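Local coordinates for gigastasin (Haementeria ghilianii, PDB 5UBM), which probably inhibits serine proteases of the blood cascades, as other leech proteins of the antistasin family do, at residues 53-58 with 109-114; 58-61 with 67-70; 87-90 with 94-97; 105-110 with 116-121. One frame throughout, in Å; residues are numbered along the deposited sequence.

Contact 1: residues 53-58 with 109-114; sequences GCPKER and NIWCTD
G53 meets W111 through its backbone, by way of CA and O. The two CA atoms come within 5.1 Å, and with a positive phi of 67° a side chain at G53 would run into the carbonyl oxygen of W111, which explains the glycine at this bend. G53 O approaches the benzo side of the indole obliquely, 3.2 Å from W111 CE3. C54 follows with its peptide group: its carbonyl carbon lies over one face of the indole towards the rim, while C54 O sits 3.5 Å from W111 CB. The C54 side chain points away from the tryptophan and is bonded to C71, so the backbone under the ring is anchored by a disulfide. P55 adds the CH-pi contact. Its CD stands 3.6 Å from the centroid of the six-membered ring, only 7° off the normal, and its CB reaches the five-membered part, 3.3 Å from W111 NE1. A backbone bond from R58 N to P55 O closes the turn beyond the proline. In W111, CG is anti to the carbonyl carbon (chi1 -58°), which carries the ring toward 53-55, and on the opposite face the indole is backed by the carbonyl carbon of N109. Next to the stack, R52 bonds to the backbone of W111 and to N109 O. Across the two loops the attachment consists of CH-pi and dispersion contacts alone: P55 CD, bonded to the amide nitrogen, probably offers slightly polarised hydrogens to the electron-rich indole, so the contact rests on close shape fit and C-H groups over the ring face rather than on directed polar bonds.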
loop_
_atom_site.group_PDB
_atom_site.type_symbol
_atom_site.label_atom_id
_atom_site.label_comp_id
_atom_site.label_asym_id
_atom_site.label_seq_id
_atom_site.Cartn_x
_atom_site.Cartn_y
_atom_site.Cartn_z
ATOM N N GLY C 53 32.755 -11.169 8.847
ATOM C CA GLY C 53 34.143 -11.421 8.505
ATOM C C GLY C 53 34.409 -12.793 7.918
ATOM O O GLY C 53 33.485 -13.563 7.657
ATOM N N CYS C 54 35.686 -13.091 7.706
ATOM C CA CYS C 54 36.109 -14.380 7.174
ATOM C C CYS C 54 37.143 -15.021 8.088
ATOM O O CYS C 54 37.875 -14.321 8.788
ATOM C CB CYS C 54 36.685 -14.223 5.767
ATOM S SG CYS C 54 35.479 -13.757 4.516
ATOM N N PRO C 55 37.207 -16.360 8.088
ATOM C CA PRO C 55 38.209 -17.060 8.899
ATOM C C PRO C 55 39.622 -16.896 8.337
ATOM O O PRO C 55 39.768 -16.686 7.134
ATOM C CB PRO C 55 37.758 -18.522 8.826
ATOM C CG PRO C 55 37.017 -18.617 7.537
ATOM C CD PRO C 55 36.321 -17.295 7.372
ATOM N N LYS C 56 40.628 -16.984 9.205
ATOM C CA LYS C 56 42.040 -16.956 8.806
ATOM C C LYS C 56 42.345 -15.865 7.781
ATOM O O LYS C 56 42.004 -14.699 7.978
ATOM C CB LYS C 56 42.453 -18.316 8.261
ATOM N N GLU C 57 42.981 -16.261 6.685
ATOM C CA GLU C 57 43.217 -15.359 5.567
ATOM C C GLU C 57 42.390 -15.803 4.362
ATOM O O GLU C 57 42.923 -15.999 3.269
ATOM C CB GLU C 57 44.696 -15.311 5.218
ATOM N N ARG C 58 41.084 -15.957 4.568
ATOM C CA ARG C 58 40.207 -16.517 3.544
ATOM C C ARG C 58 39.308 -15.475 2.883
ATOM O O ARG C 58 38.242 -15.810 2.366
ATOM C CB ARG C 58 39.342 -17.626 4.146
ATOM C CG ARG C 58 40.137 -18.753 4.784
ATOM C CD ARG C 58 40.725 -19.684 3.736
ATOM N NE ARG C 58 39.699 -20.520 3.120
ATOM C CZ ARG C 58 39.268 -21.670 3.630
ATOM N NH1 ARG C 58 39.775 -22.127 4.767
ATOM N NH2 ARG C 58 38.328 -22.366 3.002
ATOM N N ASN C 109 30.311 -19.211 13.917
ATOM C CA ASN C 109 30.969 -18.912 12.647
ATOM C C ASN C 109 30.964 -17.418 12.364
ATOM O O ASN C 109 30.277 -16.940 11.464
ATOM C CB ASN C 109 30.314 -19.676 11.493
ATOM C CG ASN C 109 30.581 -21.166 11.557
ATOM O OD1 ASN C 109 31.721 -21.596 11.725
ATOM N ND2 ASN C 109 29.526 -21.962 11.438
ATOM N N ILE C 110 31.737 -16.686 13.157
ATOM C CA ILE C 110 31.892 -15.250 12.984
ATOM C C ILE C 110 33.319 -14.886 13.384
ATOM O O ILE C 110 33.927 -15.565 14.211
ATOM C CB ILE C 110 30.852 -14.453 13.815
ATOM C CG1 ILE C 110 30.729 -13.018 13.300
ATOM C CG2 ILE C 110 31.184 -14.494 15.306
ATOM C CD1 ILE C 110 29.636 -12.215 13.975
ATOM N N TRP C 111 33.868 -13.840 12.777
ATOM C CA TRP C 111 35.271 -13.505 12.996
ATOM C C TRP C 111 35.465 -12.015 13.250
ATOM O O TRP C 111 35.647 -11.226 12.319
ATOM C CB TRP C 111 36.103 -13.974 11.801
ATOM C CG TRP C 111 35.963 -15.452 11.580
ATOM C CD1 TRP C 111 36.757 -16.434 12.090
ATOM C CD2 TRP C 111 34.941 -16.118 10.823
ATOM N NE1 TRP C 111 36.307 -17.668 11.685
ATOM C CE2 TRP C 111 35.193 -17.502 10.908
ATOM C CE3 TRP C 111 33.845 -15.677 10.075
ATOM C CZ2 TRP C 111 34.391 -18.447 10.275
ATOM C CZ3 TRP C 111 33.049 -16.618 9.448
ATOM C CH2 TRP C 111 33.326 -17.988 9.553
ATOM N N CYS C 112 35.420 -11.646 14.529
ATOM C CA CYS C 112 35.534 -10.258 14.956
ATOM C C CYS C 112 36.889 -9.994 15.597
ATOM O O CYS C 112 37.365 -10.785 16.412
ATOM C CB CYS C 112 34.420 -9.902 15.947
ATOM S SG CYS C 112 32.729 -10.146 15.350
ATOM N N THR C 113 37.508 -8.878 15.232
ATOM C CA THR C 113 38.781 -8.493 15.822
ATOM C C THR C 113 38.595 -7.240 16.673
ATOM O O THR C 113 37.822 -6.351 16.313
ATOM C CB THR C 113 39.848 -8.249 14.740
ATOM O OG1 THR C 113 39.943 -9.407 13.900
ATOM C CG2 THR C 113 41.205 -7.969 15.364
ATOM N N ASP C 114 39.294 -7.190 17.805
ATOM C CA ASP C 114 39.192 -6.080 18.749
ATOM C C ASP C 114 39.419 -4.729 18.072
ATOM O O ASP C 114 40.290 -4.607 17.211
ATOM C CB ASP C 114 40.193 -6.271 19.892
ATOM C CG ASP C 114 39.983 -7.577 20.638
ATOM O OD1 ASP C 114 39.513 -8.553 20.013
ATOM O OD2 ASP C 114 40.286 -7.624 21.849
#

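Contact 2: residues 58-61 with 67-70; sequences RYQR and RKCL
Y59 and R67 run side by side and point the same way. Y59 CG is anti to its carbonyl carbon (chi1 -65°), which stands the ring up beside R67, and R67 CD packs over one ring face, 4.0 Å from the centroid. A bend at chi3 (69°) then turns the guanidinium back over the same ring, 20° from parallel to it, in a cation-pi contact with CZ 4.8 Å from the centroid. The phenol oxygen is taken by C54 N, and K68 O lies at the ring edge. From the neighbouring strand R61 reaches across: its chain is extended to NE, laying the guanidinium over R67 CB, with R61 NH1 bonded to G65 O in the connecting loop. These two arginines form the non-hydrogen-bonded pair of a small antiparallel beta hairpin in the first antistasin-like unit, strand 59-61 against strand 67-68. Beside them K68 N donates to Q60 O at 3.0 Å, nearly straight. Past the corner at C69, which is disulfide-bonded to C50, Q60 N donates to L70 O at 2.9 Å. The extended Q60 side chain lies alongside L70, NE2 3.4 Å from L70 CD2, and bonds to the backbone oxygens of C71 and C74.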
loop_
_atom_site.group_PDB
_atom_site.type_symbol
_atom_site.label_atom_id
_atom_site.label_comp_id
_atom_site.label_asym_id
_atom_site.label_seq_id
_atom_site.Cartn_x
_atom_site.Cartn_y
_atom_site.Cartn_z
ATOM N N ARG C 58 41.084 -15.957 4.568
ATOM C CA ARG C 58 40.207 -16.517 3.544
ATOM C C ARG C 58 39.308 -15.475 2.883
ATOM O O ARG C 58 38.242 -15.810 2.366
ATOM C CB ARG C 58 39.342 -17.626 4.146
ATOM C CG ARG C 58 40.137 -18.753 4.784
ATOM C CD ARG C 58 40.725 -19.684 3.736
ATOM N NE ARG C 58 39.699 -20.520 3.120
ATOM C CZ ARG C 58 39.268 -21.670 3.630
ATOM N NH1 ARG C 58 39.775 -22.127 4.767
ATOM N NH2 ARG C 58 38.328 -22.366 3.002
ATOM N N TYR C 59 39.740 -14.216 2.895
ATOM C CA TYR C 59 39.010 -13.151 2.210
ATOM C C TYR C 59 39.301 -13.157 0.713
ATOM O O TYR C 59 40.387 -13.557 0.279
ATOM C CB TYR C 59 39.364 -11.781 2.791
ATOM C CG TYR C 59 38.947 -11.590 4.226
ATOM C CD1 TYR C 59 37.735 -10.986 4.542
ATOM C CD2 TYR C 59 39.765 -12.010 5.267
ATOM C CE1 TYR C 59 37.347 -10.806 5.857
ATOM C CE2 TYR C 59 39.389 -11.835 6.583
ATOM C CZ TYR C 59 38.179 -11.233 6.875
ATOM O OH TYR C 59 37.799 -11.060 8.187
ATOM N N GLN C 60 38.329 -12.710 -0.074
ATOM C CA GLN C 60 38.544 -12.516 -1.500
ATOM C C GLN C 60 39.131 -11.135 -1.746
ATOM O O GLN C 60 39.074 -10.268 -0.873
ATOM C CB GLN C 60 37.242 -12.677 -2.280
ATOM C CG GLN C 60 36.597 -14.041 -2.155
ATOM C CD GLN C 60 35.375 -14.175 -3.039
ATOM O OE1 GLN C 60 35.245 -13.475 -4.046
ATOM N NE2 GLN C 60 34.466 -15.071 -2.665
ATOM N N ARG C 61 39.694 -10.931 -2.934
ATOM C CA ARG C 61 40.193 -9.615 -3.322
ATOM C C ARG C 61 39.936 -9.326 -4.798
ATOM O O ARG C 61 39.916 -10.236 -5.626
ATOM C CB ARG C 61 41.685 -9.492 -2.998
ATOM C CG ARG C 61 41.949 -9.347 -1.507
ATOM C CD ARG C 61 43.415 -9.439 -1.137
ATOM N NE ARG C 61 43.562 -9.636 0.303
ATOM C CZ ARG C 61 43.501 -8.659 1.203
ATOM N NH1 ARG C 61 43.307 -7.406 0.814
ATOM N NH2 ARG C 61 43.637 -8.934 2.493
ATOM N N ARG C 67 40.693 -5.943 -0.165
ATOM C CA ARG C 67 39.937 -6.943 0.578
ATOM C C ARG C 67 38.430 -6.727 0.457
ATOM O O ARG C 67 37.910 -5.670 0.819
ATOM C CB ARG C 67 40.339 -6.933 2.054
ATOM C CG ARG C 67 39.820 -8.130 2.830
ATOM C CD ARG C 67 39.921 -7.916 4.329
ATOM N NE ARG C 67 38.984 -6.899 4.794
ATOM C CZ ARG C 67 38.777 -6.602 6.072
ATOM N NH1 ARG C 67 39.443 -7.247 7.020
ATOM N NH2 ARG C 67 37.903 -5.660 6.404
ATOM N N LYS C 68 37.736 -7.736 -0.060
ATOM C CA LYS C 68 36.279 -7.720 -0.099
ATOM C C LYS C 68 35.717 -8.208 1.228
ATOM O O LYS C 68 36.446 -8.755 2.058
ATOM C CB LYS C 68 35.752 -8.595 -1.238
ATOM C CG LYS C 68 36.229 -8.196 -2.617
ATOM C CD LYS C 68 35.740 -9.186 -3.662
ATOM C CE LYS C 68 36.289 -8.851 -5.039
ATOM N NZ LYS C 68 35.962 -9.893 -6.049
ATOM N N CYS C 69 34.421 -8.008 1.435
ATOM C CA CYS C 69 33.754 -8.606 2.583
ATOM C C CYS C 69 33.007 -9.850 2.118
ATOM O O CYS C 69 31.787 -9.962 2.259
ATOM C CB CYS C 69 32.821 -7.606 3.262
ATOM S SG CYS C 69 33.683 -6.521 4.431
ATOM N N LEU C 70 33.773 -10.776 1.549
ATOM C CA LEU C 70 33.256 -12.025 1.015
ATOM C C LEU C 70 34.350 -13.075 1.085
ATOM O O LEU C 70 35.481 -12.821 0.672
ATOM C CB LEU C 70 32.778 -11.850 -0.426
ATOM C CG LEU C 70 32.186 -13.088 -1.103
ATOM C CD1 LEU C 70 30.895 -13.512 -0.415
ATOM C CD2 LEU C 70 31.951 -12.832 -2.587
#

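Contact 3: residues 87-90 with 94-97; sequences FKTD and CEAF
Backbone hydrogen bonds join K88 to A96 and D90 to C94 in a short beta hairpin of the second antistasin-like unit: A96 N donates to K88 O at 2.9 Å, almost straight, and D90 N donates to C94 O at 3.0 Å. Between them T89 and E95 make a non-hydrogen-bonded antiparallel pair, where T89 CA-H also points at C94 O. The side-chain bond is at the turn. D90 CG sits between its own N and carbonyl carbon (chi1 62°), bringing OD1 to 2.6 Å from C94 N on the syn side, 30° out of the carboxylate plane; weak bonds from K92 N and G93 N reach the same oxygen. With an alanine in place of D90, the amide of C94 would probably lose its side-chain acceptor and the turn would be less firmly held. The apolar contact is T89 CG2 with E95 CG, 3.5 Å apart. Carbons of F87 lie against oxygens: CB is 3.5 Å from E95 OE2, and F87 CD2 is 3.3 Å from A96 O. A water accepts from F87 N and donates to E95 OE2, whose partner oxygen OE1 forms a salt bridge with K78. The D90 carboxylate thus gathers amides at the turn, while that of E95 is shared between water and K78, which probably supplements the two backbone bonds.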
loop_
_atom_site.group_PDB
_atom_site.type_symbol
_atom_site.label_atom_id
_atom_site.label_comp_id
_atom_site.label_asym_id
_atom_site.label_seq_id
_atom_site.Cartn_x
_atom_site.Cartn_y
_atom_site.Cartn_z
ATOM N N PHE C 87 22.892 -13.676 8.970
ATOM C CA PHE C 87 22.750 -14.869 8.144
ATOM C C PHE C 87 23.522 -16.036 8.749
ATOM O O PHE C 87 24.608 -15.857 9.308
ATOM C CB PHE C 87 23.230 -14.599 6.717
ATOM C CG PHE C 87 22.222 -13.884 5.861
ATOM C CD1 PHE C 87 21.981 -12.527 6.033
ATOM C CD2 PHE C 87 21.527 -14.563 4.874
ATOM C CE1 PHE C 87 21.056 -11.864 5.244
ATOM C CE2 PHE C 87 20.603 -13.906 4.075
ATOM C CZ PHE C 87 20.363 -12.555 4.262
ATOM N N LYS C 88 22.947 -17.230 8.652
ATOM C CA LYS C 88 23.637 -18.431 9.084
ATOM C C LYS C 88 24.842 -18.666 8.188
ATOM O O LYS C 88 24.705 -18.770 6.970
ATOM C CB LYS C 88 22.701 -19.636 9.052
ATOM C CG LYS C 88 23.357 -20.924 9.511
ATOM C CD LYS C 88 22.335 -22.026 9.719
ATOM C CE LYS C 88 22.974 -23.242 10.363
ATOM N NZ LYS C 88 23.700 -22.884 11.615
ATOM N N THR C 89 26.026 -18.731 8.786
ATOM C CA THR C 89 27.249 -18.887 8.007
ATOM C C THR C 89 27.954 -20.202 8.316
ATOM O O THR C 89 27.946 -20.665 9.456
ATOM C CB THR C 89 28.219 -17.719 8.257
ATOM O OG1 THR C 89 28.612 -17.707 9.634
ATOM C CG2 THR C 89 27.551 -16.401 7.927
ATOM N N ASP C 90 28.565 -20.802 7.298
ATOM C CA ASP C 90 29.274 -22.066 7.484
ATOM C C ASP C 90 30.679 -21.844 8.044
ATOM O O ASP C 90 31.043 -20.733 8.427
ATOM C CB ASP C 90 29.344 -22.857 6.167
ATOM C CG ASP C 90 30.119 -22.130 5.065
ATOM O OD1 ASP C 90 30.688 -21.046 5.313
ATOM O OD2 ASP C 90 30.163 -22.664 3.935
ATOM N N CYS C 94 30.857 -18.640 4.412
ATOM C CA CYS C 94 29.810 -18.435 3.418
ATOM C C CYS C 94 28.452 -18.267 4.083
ATOM O O CYS C 94 28.014 -19.136 4.834
ATOM C CB CYS C 94 29.761 -19.606 2.433
ATOM S SG CYS C 94 31.280 -19.873 1.494
ATOM N N GLU C 95 27.793 -17.145 3.809
ATOM C CA GLU C 95 26.447 -16.922 4.318
ATOM C C GLU C 95 25.449 -17.688 3.464
ATOM O O GLU C 95 25.537 -17.667 2.238
ATOM C CB GLU C 95 26.097 -15.430 4.327
ATOM C CG GLU C 95 27.132 -14.541 5.005
ATOM C CD GLU C 95 26.541 -13.250 5.544
ATOM O OE1 GLU C 95 26.216 -12.353 4.739
ATOM O OE2 GLU C 95 26.403 -13.130 6.779
ATOM N N ALA C 96 24.508 -18.368 4.113
ATOM C CA ALA C 96 23.432 -19.068 3.408
ATOM C C ALA C 96 22.625 -18.114 2.522
ATOM O O ALA C 96 22.600 -16.906 2.754
ATOM C CB ALA C 96 22.515 -19.765 4.402
ATOM N N PHE C 97 21.971 -18.662 1.507
ATOM C CA PHE C 97 21.240 -17.844 0.554
ATOM C C PHE C 97 20.070 -17.130 1.211
ATOM O O PHE C 97 19.825 -15.949 0.956
ATOM C CB PHE C 97 20.736 -18.688 -0.608
ATOM C CG PHE C 97 20.074 -17.884 -1.688
ATOM C CD1 PHE C 97 20.824 -17.316 -2.703
ATOM C CD2 PHE C 97 18.700 -17.687 -1.686
ATOM C CE1 PHE C 97 20.217 -16.570 -3.702
ATOM C CE2 PHE C 97 18.090 -16.940 -2.679
ATOM C CZ PHE C 97 18.848 -16.384 -3.687
HETATM O O HOH W 1 24.957 -11.659 8.531
#

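Contact 4: residues 105-110 with 116-121; sequences TACVNI and YKCNPE
The disulfide C107-C118 staples a type I turn, T105 to V108, onto strand 117-119, which pairs with strand 124-126 in the two-stranded sheet near the C-terminus. The S-S bond between C107 SG and C118 SG is 2.0 Å long with a chi3 of -88°, a near-perpendicular left-handed twist. C118 SG is anti to its backbone N (chi1 169°), which carries the sulfur to C107. The turn itself is closed by a bond from V108 N to T105 O. P120 and I110 lie beside the sulfurs. P120 CA is 3.6 Å from C107 SG. I110 reaches over with two branches: its CG2 is 3.8 Å from C118 CB, while CD1 lies 3.9 Å from C118 SG. With an alanine in place of I110 both branches would be missing, which would probably open a gap beside C118 CB and SG. Separately, A106 CB comes up to P120 O at 3.8 Å. R52 fastens the loop from the first antistasin-like unit by bonding A106 O and N109 O. Beyond the bridge N119 starts an Asx turn: E121 N donates to N119 OD1 at 2.9 Å, the donor 45° out of the carbonyl plane.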
loop_
_atom_site.group_PDB
_atom_site.type_symbol
_atom_site.label_atom_id
_atom_site.label_comp_id
_atom_site.label_asym_id
_atom_site.label_seq_id
_atom_site.Cartn_x
_atom_site.Cartn_y
_atom_site.Cartn_z
ATOM N N THR C 105 22.899 -19.483 17.238
ATOM C CA THR C 105 23.955 -19.568 16.233
ATOM C C THR C 105 24.340 -18.179 15.741
ATOM O O THR C 105 25.070 -18.035 14.757
ATOM C CB THR C 105 23.534 -20.448 15.030
ATOM O OG1 THR C 105 22.484 -19.805 14.292
ATOM C CG2 THR C 105 23.060 -21.807 15.518
ATOM N N ALA C 106 23.849 -17.165 16.446
ATOM C CA ALA C 106 24.110 -15.773 16.105
ATOM C C ALA C 106 25.602 -15.470 16.106
ATOM O O ALA C 106 26.094 -14.722 15.260
ATOM C CB ALA C 106 23.388 -14.854 17.072
ATOM N N CYS C 107 26.314 -16.059 17.059
ATOM C CA CYS C 107 27.751 -15.855 17.191
ATOM C C CYS C 107 28.535 -17.107 16.802
ATOM O O CYS C 107 29.714 -17.243 17.129
ATOM C CB CYS C 107 28.096 -15.431 18.621
ATOM S SG CYS C 107 27.539 -13.762 19.043
ATOM N N VAL C 108 27.875 -18.021 16.102
ATOM C CA VAL C 108 28.544 -19.203 15.578
ATOM C C VAL C 108 29.031 -18.933 14.157
ATOM O O VAL C 108 28.259 -18.477 13.310
ATOM C CB VAL C 108 27.617 -20.428 15.588
ATOM C CG1 VAL C 108 28.257 -21.583 14.840
ATOM C CG2 VAL C 108 27.288 -20.818 17.012
ATOM N N ASN C 109 30.311 -19.211 13.917
ATOM C CA ASN C 109 30.969 -18.912 12.647
ATOM C C ASN C 109 30.964 -17.418 12.364
ATOM O O ASN C 109 30.277 -16.940 11.464
ATOM C CB ASN C 109 30.314 -19.676 11.493
ATOM C CG ASN C 109 30.581 -21.166 11.557
ATOM O OD1 ASN C 109 31.721 -21.596 11.725
ATOM N ND2 ASN C 109 29.526 -21.962 11.438
ATOM N N ILE C 110 31.737 -16.686 13.157
ATOM C CA ILE C 110 31.892 -15.250 12.984
ATOM C C ILE C 110 33.319 -14.886 13.384
ATOM O O ILE C 110 33.927 -15.565 14.211
ATOM C CB ILE C 110 30.852 -14.453 13.815
ATOM C CG1 ILE C 110 30.729 -13.018 13.300
ATOM C CG2 ILE C 110 31.184 -14.494 15.306
ATOM C CD1 ILE C 110 29.636 -12.215 13.975
ATOM N N TYR C 116 36.160 -4.854 17.946
ATOM C CA TYR C 116 34.881 -5.403 17.515
ATOM C C TYR C 116 34.693 -6.799 18.092
ATOM O O TYR C 116 35.537 -7.679 17.915
ATOM C CB TYR C 116 34.776 -5.431 15.986
ATOM C CG TYR C 116 34.844 -4.062 15.344
ATOM C CD1 TYR C 116 33.699 -3.298 15.164
ATOM C CD2 TYR C 116 36.059 -3.532 14.924
ATOM C CE1 TYR C 116 33.760 -2.044 14.579
ATOM C CE2 TYR C 116 36.130 -2.282 14.340
ATOM C CZ TYR C 116 34.980 -1.542 14.169
ATOM O OH TYR C 116 35.050 -0.296 13.587
ATOM N N LYS C 117 33.589 -6.983 18.804
ATOM C CA LYS C 117 33.227 -8.285 19.338
ATOM C C LYS C 117 31.847 -8.669 18.819
ATOM O O LYS C 117 31.023 -7.797 18.529
ATOM C CB LYS C 117 33.252 -8.267 20.861
ATOM N N CYS C 118 31.597 -9.966 18.682
ATOM C CA CYS C 118 30.297 -10.424 18.216
ATOM C C CYS C 118 29.194 -10.025 19.190
ATOM O O CYS C 118 29.244 -10.355 20.373
ATOM C CB CYS C 118 30.287 -11.939 18.017
ATOM S SG CYS C 118 28.626 -12.620 17.758
ATOM N N ASN C 119 28.208 -9.294 18.684
ATOM C CA ASN C 119 27.038 -8.943 19.471
ATOM C C ASN C 119 26.012 -10.054 19.365
ATOM O O ASN C 119 25.439 -10.272 18.298
ATOM C CB ASN C 119 26.446 -7.614 18.997
ATOM C CG ASN C 119 25.312 -7.123 19.882
ATOM O OD1 ASN C 119 24.761 -7.869 20.689
ATOM N ND2 ASN C 119 24.952 -5.856 19.720
ATOM N N PRO C 120 25.769 -10.758 20.479
ATOM C CA PRO C 120 24.841 -11.893 20.508
ATOM C C PRO C 120 23.403 -11.505 20.170
ATOM O O PRO C 120 22.599 -12.385 19.869
ATOM C CB PRO C 120 24.943 -12.396 21.952
ATOM C CG PRO C 120 25.438 -11.223 22.727
ATOM C CD PRO C 120 26.359 -10.495 21.802
ATOM N N GLU C 121 23.085 -10.216 20.211
ATOM C CA GLU C 121 21.729 -9.771 19.918
ATOM C C GLU C 121 21.516 -9.436 18.441
ATOM O O GLU C 121 20.377 -9.276 18.003
ATOM C CB GLU C 121 21.363 -8.559 20.778
ATOM C CG GLU C 121 20.711 -8.922 22.104
ATOM C CD GLU C 121 20.162 -7.711 22.836
ATOM O OE1 GLU C 121 20.843 -7.206 23.757
ATOM O OE2 GLU C 121 19.047 -7.263 22.489
#

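Overall arrangement
Along the chain, contact 2 follows directly on the first segment of contact 1, sharing R58; contact 3 is nested inside the loop that contact 1 closes, and contact 4 overlaps the closing segment, sharing N109 and I110. Contacts 2 and 3 are the hairpins of two successive antistasin-like units, centres about 15 Å apart and not touching. Contact 1 touches both: segment 53-58 meets the contact 2 hairpin, and N109 and W111 meet T89 and D90. Contact 4, its centre about 19 Å from that of contact 2, leads on to strands 117-119 and 124-126. With little helix and only short strands, disulfides hold each unit together internally, while W111 on 53-55 and N109 with T89 probably help set the units against each other.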